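Local coordinates for cytosine deaminase (Klebsiella pneumoniae, PDB 4R88), which catalyses the hydrolytic deamination of cytosine to uracil and ammonia, as an iron-containing member of the amidohydrolase family, at residues B[204-209]-B[235-240]; B[59-64]-B[311-316]; B[123-128]-B[161-166]. One frame throughout, in Å; residues are numbered along the deposited sequence.

Contact 1 (B[204-209]-B[235-240]). With FE2 (Fe (II) ion), chain T; 1LD (5-fluorocytosine), chain S.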
loop_
_atom_site.group_PDB
_atom_site.type_symbol
_atom_site.label_atom_id
_atom_site.label_comp_id
_atom_site.label_asym_id
_atom_site.label_seq_id
_atom_site.Cartn_x
_atom_site.Cartn_y
_atom_site.Cartn_z
ATOM N N ARG B 204 9.878 -28.428 -19.427
ATOM C CA ARG B 204 10.012 -27.330 -18.472
ATOM C C ARG B 204 8.679 -26.655 -18.205
ATOM O O ARG B 204 7.722 -26.838 -18.966
ATOM C CB ARG B 204 11.016 -26.288 -18.981
ATOM C CG ARG B 204 12.431 -26.862 -19.276
ATOM C CD ARG B 204 13.022 -27.491 -18.024
ATOM N NE ARG B 204 14.166 -28.341 -18.359
ATOM C CZ ARG B 204 15.390 -27.871 -18.561
ATOM N NH1 ARG B 204 16.375 -28.684 -18.883
ATOM N NH2 ARG B 204 15.622 -26.573 -18.448
ATOM N N LEU B 205 8.631 -25.857 -17.136
ATOM C CA LEU B 205 7.478 -25.012 -16.869
ATOM C C LEU B 205 7.528 -23.784 -17.788
ATOM O O LEU B 205 8.514 -23.557 -18.478
ATOM C CB LEU B 205 7.417 -24.590 -15.391
ATOM C CG LEU B 205 7.512 -25.718 -14.344
ATOM C CD1 LEU B 205 7.434 -25.166 -12.920
ATOM C CD2 LEU B 205 6.423 -26.733 -14.570
ATOM N N VAL B 206 6.450 -23.009 -17.794
ATOM C CA VAL B 206 6.334 -21.817 -18.633
ATOM C C VAL B 206 5.814 -20.674 -17.785
ATOM O O VAL B 206 4.898 -20.855 -16.979
ATOM C CB VAL B 206 5.342 -22.050 -19.797
ATOM C CG1 VAL B 206 5.051 -20.756 -20.538
ATOM C CG2 VAL B 206 5.888 -23.100 -20.746
ATOM N N ASP B 207 6.405 -19.498 -17.950
ATOM C CA ASP B 207 5.919 -18.306 -17.274
ATOM C C ASP B 207 6.287 -17.093 -18.122
ATOM O O ASP B 207 7.436 -16.649 -18.142
ATOM C CB ASP B 207 6.497 -18.177 -15.865
ATOM C CG ASP B 207 5.867 -17.024 -15.079
ATOM O OD1 ASP B 207 5.787 -17.116 -13.833
ATOM O OD2 ASP B 207 5.455 -16.021 -15.706
ATOM N N VAL B 208 5.281 -16.557 -18.797
ATOM C CA VAL B 208 5.493 -15.565 -19.840
ATOM C C VAL B 208 5.031 -14.183 -19.369
ATOM O O VAL B 208 3.944 -14.060 -18.808
ATOM C CB VAL B 208 4.713 -15.981 -21.125
ATOM C CG1 VAL B 208 4.750 -14.881 -22.182
ATOM C CG2 VAL B 208 5.261 -17.281 -21.696
ATOM N N HIS B 209 5.863 -13.158 -19.562
ATOM C CA HIS B 209 5.408 -11.769 -19.399
ATOM C C HIS B 209 4.469 -11.505 -20.533
ATOM O O HIS B 209 4.896 -11.311 -21.667
ATOM C CB HIS B 209 6.550 -10.775 -19.531
ATOM C CG HIS B 209 7.430 -10.706 -18.329
ATOM N ND1 HIS B 209 8.142 -11.793 -17.867
ATOM C CD2 HIS B 209 7.723 -9.679 -17.497
ATOM C CE1 HIS B 209 8.841 -11.439 -16.805
ATOM N NE2 HIS B 209 8.602 -10.163 -16.558
ATOM N N ALA B 235 -1.594 -26.711 -16.299
ATOM C CA ALA B 235 -1.055 -26.562 -14.941
ATOM C C ALA B 235 0.415 -26.096 -14.886
ATOM O O ALA B 235 0.840 -25.474 -13.914
ATOM C CB ALA B 235 -1.227 -27.867 -14.166
ATOM N N GLN B 236 1.169 -26.398 -15.941
ATOM C CA GLN B 236 2.589 -26.046 -16.031
ATOM C C GLN B 236 2.854 -24.611 -16.504
ATOM O O GLN B 236 4.006 -24.160 -16.531
ATOM C CB GLN B 236 3.291 -27.032 -16.975
ATOM C CG GLN B 236 3.212 -28.477 -16.492
ATOM C CD GLN B 236 3.409 -29.489 -17.604
ATOM O OE1 GLN B 236 3.796 -29.142 -18.718
ATOM N NE2 GLN B 236 3.137 -30.754 -17.302
ATOM N N VAL B 237 1.790 -23.899 -16.873
ATOM C CA VAL B 237 1.922 -22.614 -17.569
ATOM C C VAL B 237 1.369 -21.453 -16.753
ATOM O O VAL B 237 0.296 -21.544 -16.170
ATOM C CB VAL B 237 1.193 -22.629 -18.939
ATOM C CG1 VAL B 237 1.211 -21.240 -19.575
ATOM C CG2 VAL B 237 1.809 -23.676 -19.888
ATOM N N THR B 238 2.124 -20.366 -16.697
ATOM C CA THR B 238 1.690 -19.175 -15.989
ATOM C C THR B 238 1.777 -17.981 -16.926
ATOM O O THR B 238 2.708 -17.887 -17.728
ATOM C CB THR B 238 2.562 -18.956 -14.741
ATOM O OG1 THR B 238 2.353 -20.052 -13.831
ATOM C CG2 THR B 238 2.212 -17.631 -14.053
ATOM N N ALA B 239 0.782 -17.093 -16.865
ATOM C CA ALA B 239 0.849 -15.828 -17.578
ATOM C C ALA B 239 1.047 -14.721 -16.544
ATOM O O ALA B 239 0.179 -14.474 -15.713
ATOM C CB ALA B 239 -0.442 -15.584 -18.384
ATOM N N SER B 240 2.197 -14.067 -16.587
ATOM C CA SER B 240 2.454 -12.951 -15.692
ATOM C C SER B 240 2.012 -11.619 -16.299
ATOM O O SER B 240 2.110 -11.399 -17.518
ATOM C CB SER B 240 3.932 -12.898 -15.287
ATOM O OG SER B 240 4.294 -14.024 -14.483
HETATM FE FE FE2 T . 8.353 -8.942 -14.419
HETATM N N1 1LD S . 10.998 -6.425 -17.221
HETATM C C6 1LD S . 11.221 -6.101 -15.933
HETATM C C2 1LD S . 9.761 -6.324 -17.731
HETATM O O2 1LD S . 9.542 -6.666 -19.047
HETATM N N3 1LD S . 8.715 -5.900 -17.001
HETATM C C4 1LD S . 8.893 -5.560 -15.713
HETATM N N4 1LD S . 7.771 -5.101 -14.950
HETATM C C5 1LD S . 10.169 -5.653 -15.136
HETATM F F 1LD S . 10.376 -5.330 -13.856
HETATM O O HOH W 1 6.463 -29.580 -20.019
HETATM O O HOH W 2 4.555 -21.882 -14.351
#
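The D207 carboxylate reaches across to the neighbouring strand: OD2 takes the S240 hydroxyl on its syn lone pair, OG to OD2 2.6 Å, while OD1 lies 3.6 Å from CG2 of T238. CG of D207 stands anti to the backbone N (chi1 -173°), which leans the carboxylate toward 237-240; OD1 is also salt-bridged to R115. The other flat group on this face, the H209 imidazole, binds the iron through NE2 at 2.5 Å, stacks on the F149 ring and pairs edge-to-face with H117; 5-fluorocytosine approaches it obliquely, its O2 3.8 Å from H209 CD2. H56, H58 and D308 complete the iron site. Strands 205-210 and 237-241, joined through helix 220-231, form a parallel beta-alpha-beta unit of the amidohydrolase TIM barrel; the axes of 205-209 and 237-240 come within 4.6 Å at 14°. V206 N donates to Q236 O, T238 N to V206 O, V208 N to T238 O and S240 N to V208 O, four bonds that fix the parallel register, D207 beside T238 and H209 beside S240. These last four residues face the barrel interior. On the outer face the V206 and V237 side chains run alongside each other in the same direction, with V206 CB 3.9 Å from V237 CG2; helices 185-202 and 220-231 cover V206, V208, V237 and A239. At the N-terminal end L205 CA lies 3.6 Å from Q236 O.

Contact 2 (B[59-64]-B[311-316]). With 1LD (5-fluorocytosine), chain S.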
loop_
_atom_site.group_PDB
_atom_site.type_symbol
_atom_site.label_atom_id
_atom_site.label_comp_id
_atom_site.label_asym_id
_atom_site.label_seq_id
_atom_site.Cartn_x
_atom_site.Cartn_y
_atom_site.Cartn_z
ATOM N N LEU B 59 15.617 -11.002 -9.811
ATOM C CA LEU B 59 16.819 -10.948 -8.970
ATOM C C LEU B 59 18.095 -10.496 -9.692
ATOM O O LEU B 59 19.020 -9.990 -9.050
ATOM C CB LEU B 59 17.095 -12.296 -8.295
ATOM C CG LEU B 59 16.139 -12.760 -7.204
ATOM C CD1 LEU B 59 16.662 -14.069 -6.598
ATOM C CD2 LEU B 59 15.971 -11.675 -6.150
ATOM N N ASP B 60 18.175 -10.705 -11.004
ATOM C CA ASP B 60 19.356 -10.245 -11.733
ATOM C C ASP B 60 19.435 -8.725 -11.764
ATOM O O ASP B 60 20.529 -8.159 -11.764
ATOM C CB ASP B 60 19.464 -10.865 -13.138
ATOM C CG ASP B 60 18.317 -10.484 -14.051
ATOM O OD1 ASP B 60 18.492 -10.586 -15.283
ATOM O OD2 ASP B 60 17.241 -10.100 -13.546
ATOM N N ALA B 61 18.271 -8.078 -11.717
ATOM C CA ALA B 61 18.181 -6.622 -11.774
ATOM C C ALA B 61 18.023 -5.956 -10.402
ATOM O O ALA B 61 18.037 -4.737 -10.315
ATOM C CB ALA B 61 17.019 -6.207 -12.679
ATOM N N THR B 62 17.858 -6.741 -9.340
ATOM C CA THR B 62 17.567 -6.155 -8.028
ATOM C C THR B 62 18.702 -5.251 -7.528
ATOM O O THR B 62 19.875 -5.520 -7.777
ATOM C CB THR B 62 17.225 -7.239 -6.960
ATOM O OG1 THR B 62 16.673 -6.611 -5.790
ATOM C CG2 THR B 62 18.460 -8.029 -6.569
ATOM N N LEU B 63 18.332 -4.163 -6.860
ATOM C CA LEU B 63 19.290 -3.249 -6.234
ATOM C C LEU B 63 20.175 -2.487 -7.235
ATOM O O LEU B 63 21.290 -2.102 -6.898
ATOM C CB LEU B 63 20.157 -3.997 -5.207
ATOM C CG LEU B 63 19.408 -4.791 -4.130
ATOM C CD1 LEU B 63 20.385 -5.498 -3.192
ATOM C CD2 LEU B 63 18.437 -3.881 -3.344
ATOM N N THR B 64 19.684 -2.271 -8.456
ATOM C CA THR B 64 20.422 -1.484 -9.453
ATOM C C THR B 64 19.679 -0.215 -9.893
ATOM O O THR B 64 20.029 0.374 -10.913
ATOM C CB THR B 64 20.707 -2.284 -10.749
ATOM O OG1 THR B 64 19.474 -2.558 -11.427
ATOM C CG2 THR B 64 21.436 -3.594 -10.457
ATOM N N GLN B 311 13.979 -2.220 -5.978
ATOM C CA GLN B 311 14.988 -1.189 -6.226
ATOM C C GLN B 311 15.751 -1.415 -7.530
ATOM O O GLN B 311 16.982 -1.511 -7.538
ATOM C CB GLN B 311 15.945 -1.067 -5.034
ATOM C CG GLN B 311 15.217 -0.732 -3.716
ATOM C CD GLN B 311 16.122 -0.832 -2.507
ATOM O OE1 GLN B 311 16.177 -1.864 -1.844
ATOM N NE2 GLN B 311 16.825 0.248 -2.206
ATOM N N ASP B 312 15.006 -1.498 -8.628
ATOM C CA ASP B 312 15.582 -1.886 -9.913
ATOM C C ASP B 312 15.214 -0.846 -10.998
ATOM O O ASP B 312 14.621 0.180 -10.653
ATOM C CB ASP B 312 15.220 -3.369 -10.206
ATOM C CG ASP B 312 13.817 -3.564 -10.734
ATOM O OD1 ASP B 312 13.445 -4.760 -10.928
ATOM O OD2 ASP B 312 13.088 -2.562 -10.967
ATOM N N PRO B 313 15.589 -1.060 -12.283
ATOM C CA PRO B 313 15.291 0.012 -13.250
ATOM C C PRO B 313 13.804 0.367 -13.418
ATOM O O PRO B 313 13.484 1.428 -13.936
ATOM C CB PRO B 313 15.817 -0.550 -14.577
ATOM C CG PRO B 313 16.872 -1.524 -14.186
ATOM C CD PRO B 313 16.399 -2.136 -12.895
ATOM N N TRP B 314 12.913 -0.518 -13.001
ATOM C CA TRP B 314 11.489 -0.315 -13.212
ATOM C C TRP B 314 10.787 0.227 -11.979
ATOM O O TRP B 314 9.750 0.867 -12.088
ATOM C CB TRP B 314 10.845 -1.641 -13.624
ATOM C CG TRP B 314 11.341 -2.067 -14.953
ATOM C CD1 TRP B 314 10.865 -1.664 -16.176
ATOM C CD2 TRP B 314 12.440 -2.942 -15.214
ATOM N NE1 TRP B 314 11.596 -2.256 -17.183
ATOM C CE2 TRP B 314 12.570 -3.043 -16.619
ATOM C CE3 TRP B 314 13.318 -3.666 -14.401
ATOM C CZ2 TRP B 314 13.542 -3.832 -17.221
ATOM C CZ3 TRP B 314 14.287 -4.451 -15.006
ATOM C CH2 TRP B 314 14.389 -4.528 -16.399
ATOM N N TYR B 315 11.358 -0.019 -10.805
ATOM C CA TYR B 315 10.627 0.217 -9.564
ATOM C C TYR B 315 11.592 0.607 -8.448
ATOM O O TYR B 315 12.474 -0.165 -8.101
ATOM C CB TYR B 315 9.842 -1.046 -9.209
ATOM C CG TYR B 315 8.959 -0.921 -7.987
ATOM C CD1 TYR B 315 9.385 -1.393 -6.747
ATOM C CD2 TYR B 315 7.703 -0.335 -8.071
ATOM C CE1 TYR B 315 8.589 -1.283 -5.624
ATOM C CE2 TYR B 315 6.894 -0.222 -6.951
ATOM C CZ TYR B 315 7.350 -0.700 -5.731
ATOM O OH TYR B 315 6.563 -0.589 -4.617
ATOM N N PRO B 316 11.436 1.816 -7.891
ATOM C CA PRO B 316 12.473 2.317 -6.982
ATOM C C PRO B 316 12.300 1.908 -5.524
ATOM O O PRO B 316 13.197 2.164 -4.733
ATOM C CB PRO B 316 12.321 3.832 -7.093
ATOM C CG PRO B 316 10.854 4.018 -7.304
ATOM C CD PRO B 316 10.409 2.838 -8.168
HETATM N N1 1LD S . 10.998 -6.425 -17.221
HETATM C C6 1LD S . 11.221 -6.101 -15.933
HETATM C C2 1LD S . 9.761 -6.324 -17.731
HETATM O O2 1LD S . 9.542 -6.666 -19.047
HETATM N N3 1LD S . 8.715 -5.900 -17.001
HETATM C C4 1LD S . 8.893 -5.560 -15.713
HETATM N N4 1LD S . 7.771 -5.101 -14.950
HETATM C C5 1LD S . 10.169 -5.653 -15.136
HETATM F F 1LD S . 10.376 -5.330 -13.856
#
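A61 meets the 311-316 loop with its methyl group and its carbonyl. CB touches the rim of the W314 indole, in the ring plane, at 4.0 Å from CZ3, and lies about as close to P313 CD; A61 O comes within 3.1 Å of D312 CB. This is the tight, buried side of the contact. T64 closes a type II turn that begins at A61: its OG1, set between backbone N and carbonyl carbon (chi1 67°), donates to A61 O at 2.8 Å and also rests 3.4 Å from P313 CD. The indole has 5-fluorocytosine over one face, ligand C6 lying above the ring centre and 3.4 Å from W314 CE2; P313 CB is on the opposite face, offset toward the rim. Its NE1 is hydrogen-bonded to L76 O. In an Asx turn, D312 OD2 accepts the W314 backbone N at 2.9 Å from above the carboxylate plane, while OD1 is bonded to S309. The more open side is formed by L63 and Q311, both partly exposed: their side chains cross obliquely, and L63 CD2 approaches Q311 OE1 to 3.4 Å, an apolar methyl against an amide oxygen. There R385 of the second subunit packs on Q311. The two loops follow barrel strands 46-57 and 303-305 and join at the end of the barrel that carries the active site. Packing and turn-internal bonds shape the contact, while backbone bonds of L63 to I310 and Q311 to A65 tie the loops at its margin; the Asx turn and the L76 bond probably help to hold an indole whose face lies against the ligand, while A61 abuts its rim.

Contact 3 (B[123-128]-B[161-166])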
loop_
_atom_site.group_PDB
_atom_site.type_symbol
_atom_site.label_atom_id
_atom_site.label_comp_id
_atom_site.label_asym_id
_atom_site.label_seq_id
_atom_site.Cartn_x
_atom_site.Cartn_y
_atom_site.Cartn_z
ATOM N N PRO B 123 24.634 -12.138 -24.488
ATOM C CA PRO B 123 25.394 -13.279 -25.015
ATOM C C PRO B 123 26.300 -13.958 -23.986
ATOM O O PRO B 123 26.638 -15.122 -24.180
ATOM C CB PRO B 123 26.216 -12.672 -26.169
ATOM C CG PRO B 123 26.030 -11.198 -26.084
ATOM C CD PRO B 123 24.763 -10.941 -25.334
ATOM N N SER B 124 26.663 -13.272 -22.904
ATOM C CA SER B 124 27.536 -13.876 -21.894
ATOM C C SER B 124 26.755 -14.754 -20.920
ATOM O O SER B 124 27.345 -15.561 -20.199
ATOM C CB SER B 124 28.265 -12.799 -21.095
ATOM O OG SER B 124 27.376 -12.145 -20.201
ATOM N N LEU B 125 25.436 -14.572 -20.886
ATOM C CA LEU B 125 24.571 -15.218 -19.889
ATOM C C LEU B 125 25.158 -15.142 -18.477
ATOM O O LEU B 125 25.051 -16.093 -17.691
ATOM C CB LEU B 125 24.314 -16.680 -20.278
ATOM C CG LEU B 125 23.554 -16.875 -21.595
ATOM C CD1 LEU B 125 23.458 -18.365 -21.962
ATOM C CD2 LEU B 125 22.174 -16.247 -21.491
ATOM N N ALA B 126 25.799 -14.016 -18.171
ATOM C CA ALA B 126 26.493 -13.841 -16.904
ATOM C C ALA B 126 25.548 -13.951 -15.703
ATOM O O ALA B 126 25.865 -14.632 -14.723
ATOM C CB ALA B 126 27.224 -12.495 -16.877
ATOM N N ALA B 127 24.403 -13.277 -15.777
ATOM C CA ALA B 127 23.456 -13.276 -14.658
ATOM C C ALA B 127 22.869 -14.666 -14.462
ATOM O O ALA B 127 22.657 -15.115 -13.326
ATOM C CB ALA B 127 22.341 -12.261 -14.886
ATOM N N LEU B 128 22.601 -15.351 -15.569
ATOM C CA LEU B 128 22.085 -16.708 -15.469
ATOM C C LEU B 128 23.068 -17.615 -14.735
ATOM O O LEU B 128 22.664 -18.345 -13.826
ATOM C CB LEU B 128 21.738 -17.277 -16.843
ATOM C CG LEU B 128 21.210 -18.712 -16.816
ATOM C CD1 LEU B 128 19.916 -18.814 -16.021
ATOM C CD2 LEU B 128 21.011 -19.218 -18.225
ATOM N N ARG B 161 16.602 -17.025 -30.221
ATOM C CA ARG B 161 16.155 -18.411 -30.068
ATOM C C ARG B 161 17.307 -19.259 -29.520
ATOM O O ARG B 161 17.104 -20.149 -28.693
ATOM C CB ARG B 161 15.626 -18.995 -31.379
ATOM C CG ARG B 161 14.251 -18.466 -31.785
ATOM C CD ARG B 161 13.663 -19.233 -32.986
ATOM N NE ARG B 161 12.352 -18.703 -33.379
ATOM C CZ ARG B 161 11.402 -19.422 -33.972
ATOM N NH1 ARG B 161 11.617 -20.701 -34.236
ATOM N NH2 ARG B 161 10.238 -18.870 -34.294
ATOM N N GLU B 162 18.523 -18.971 -29.975
ATOM C CA GLU B 162 19.680 -19.715 -29.485
ATOM C C GLU B 162 19.965 -19.419 -28.003
ATOM O O GLU B 162 20.302 -20.327 -27.248
ATOM C CB GLU B 162 20.910 -19.445 -30.360
ATOM C CG GLU B 162 22.189 -20.042 -29.831
ATOM C CD GLU B 162 23.417 -19.648 -30.668
ATOM O OE1 GLU B 162 23.431 -19.934 -31.889
ATOM O OE2 GLU B 162 24.364 -19.050 -30.101
ATOM N N LEU B 163 19.815 -18.160 -27.581
ATOM C CA LEU B 163 20.065 -17.809 -26.179
ATOM C C LEU B 163 19.060 -18.471 -25.247
ATOM O O LEU B 163 19.425 -18.972 -24.175
ATOM C CB LEU B 163 20.043 -16.295 -25.973
ATOM C CG LEU B 163 21.274 -15.590 -26.548
ATOM C CD1 LEU B 163 20.997 -14.094 -26.804
ATOM C CD2 LEU B 163 22.409 -15.745 -25.571
ATOM N N MET B 164 17.795 -18.479 -25.653
ATOM C CA MET B 164 16.762 -19.170 -24.881
ATOM C C MET B 164 17.101 -20.650 -24.746
ATOM O O MET B 164 16.916 -21.248 -23.690
ATOM C CB MET B 164 15.398 -19.012 -25.551
ATOM C CG MET B 164 14.783 -17.631 -25.379
ATOM S SD MET B 164 14.305 -17.338 -23.662
ATOM C CE MET B 164 13.015 -18.562 -23.460
ATOM N N THR B 165 17.607 -21.231 -25.827
ATOM C CA THR B 165 17.948 -22.647 -25.850
ATOM C C THR B 165 19.128 -22.965 -24.923
ATOM O O THR B 165 19.055 -23.908 -24.134
ATOM C CB THR B 165 18.241 -23.128 -27.281
ATOM O OG1 THR B 165 17.095 -22.865 -28.100
ATOM C CG2 THR B 165 18.532 -24.625 -27.297
ATOM N N ARG B 166 20.203 -22.186 -25.028
ATOM C CA ARG B 166 21.333 -22.295 -24.112
ATOM C C ARG B 166 20.872 -22.231 -22.654
ATOM O O ARG B 166 21.284 -23.037 -21.830
ATOM C CB ARG B 166 22.356 -21.176 -24.355
ATOM C CG ARG B 166 22.950 -21.123 -25.765
ATOM C CD ARG B 166 24.362 -20.616 -25.725
ATOM N NE ARG B 166 24.482 -19.185 -25.883
ATOM C CZ ARG B 166 25.372 -18.432 -25.246
ATOM N NH1 ARG B 166 26.211 -18.975 -24.385
ATOM N NH2 ARG B 166 25.405 -17.123 -25.463
#
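L125 and R166 meet methyl to face, with L125 CD1 over the centre of the guanidinium, 3.7 Å above its plane. At the edge of the same group NH2 donates to P123 O at 2.7 Å with an N-H...O angle of 155°, the carbonyl oxygen lying in the guanidinium plane. The arginine chain bends at chi2 (-148°) and chi3 (-92°), which brings the guanidinium back alongside the 123-125 turn. One helical turn earlier, L163 CD2 fills in beside them, 3.9 Å from P123 CA and 4.1 Å from L125 CD2. Further out, L125 occupies the N-cap position of helix 126-137, and in the preceding ST turn S124 OG accepts the backbone N of A126 at 3.2 Å and is also bonded to D122. Y157 packs on P123 and M170 on L125. The contact thus joins the start of helix 126-137 to the flank of helix 160-169, two neighbouring helices on the outside of the barrel. A single charged group serves two environments: its edge satisfies a backbone carbonyl just before the helix, and its face is spread over a leucine methyl.

Overall arrangement
Contacts 1 and 2 are buried and both touch 5-fluorocytosine, though their nearest atoms stay about 8 Å apart: contact 1 is barrel wall, held by regular backbone bonding and bearing an iron ligand, whereas contact 2 joins two loops beyond the strands mainly through side-chain packing, each loop shaped by its own turn bonds. Contact 3, about 23 Å between its centre and that of the chain, is only partly buried and relies on one arginine-to-carbonyl bond and leucine packing between the start of helix 126-137 and helix 160-169. It touches contact 2 directly, D60 CB lying 3.6 Å from A127 CB. Along the chain contacts 1 and 3 follow in series, both nested within the long span that contact 2 closes.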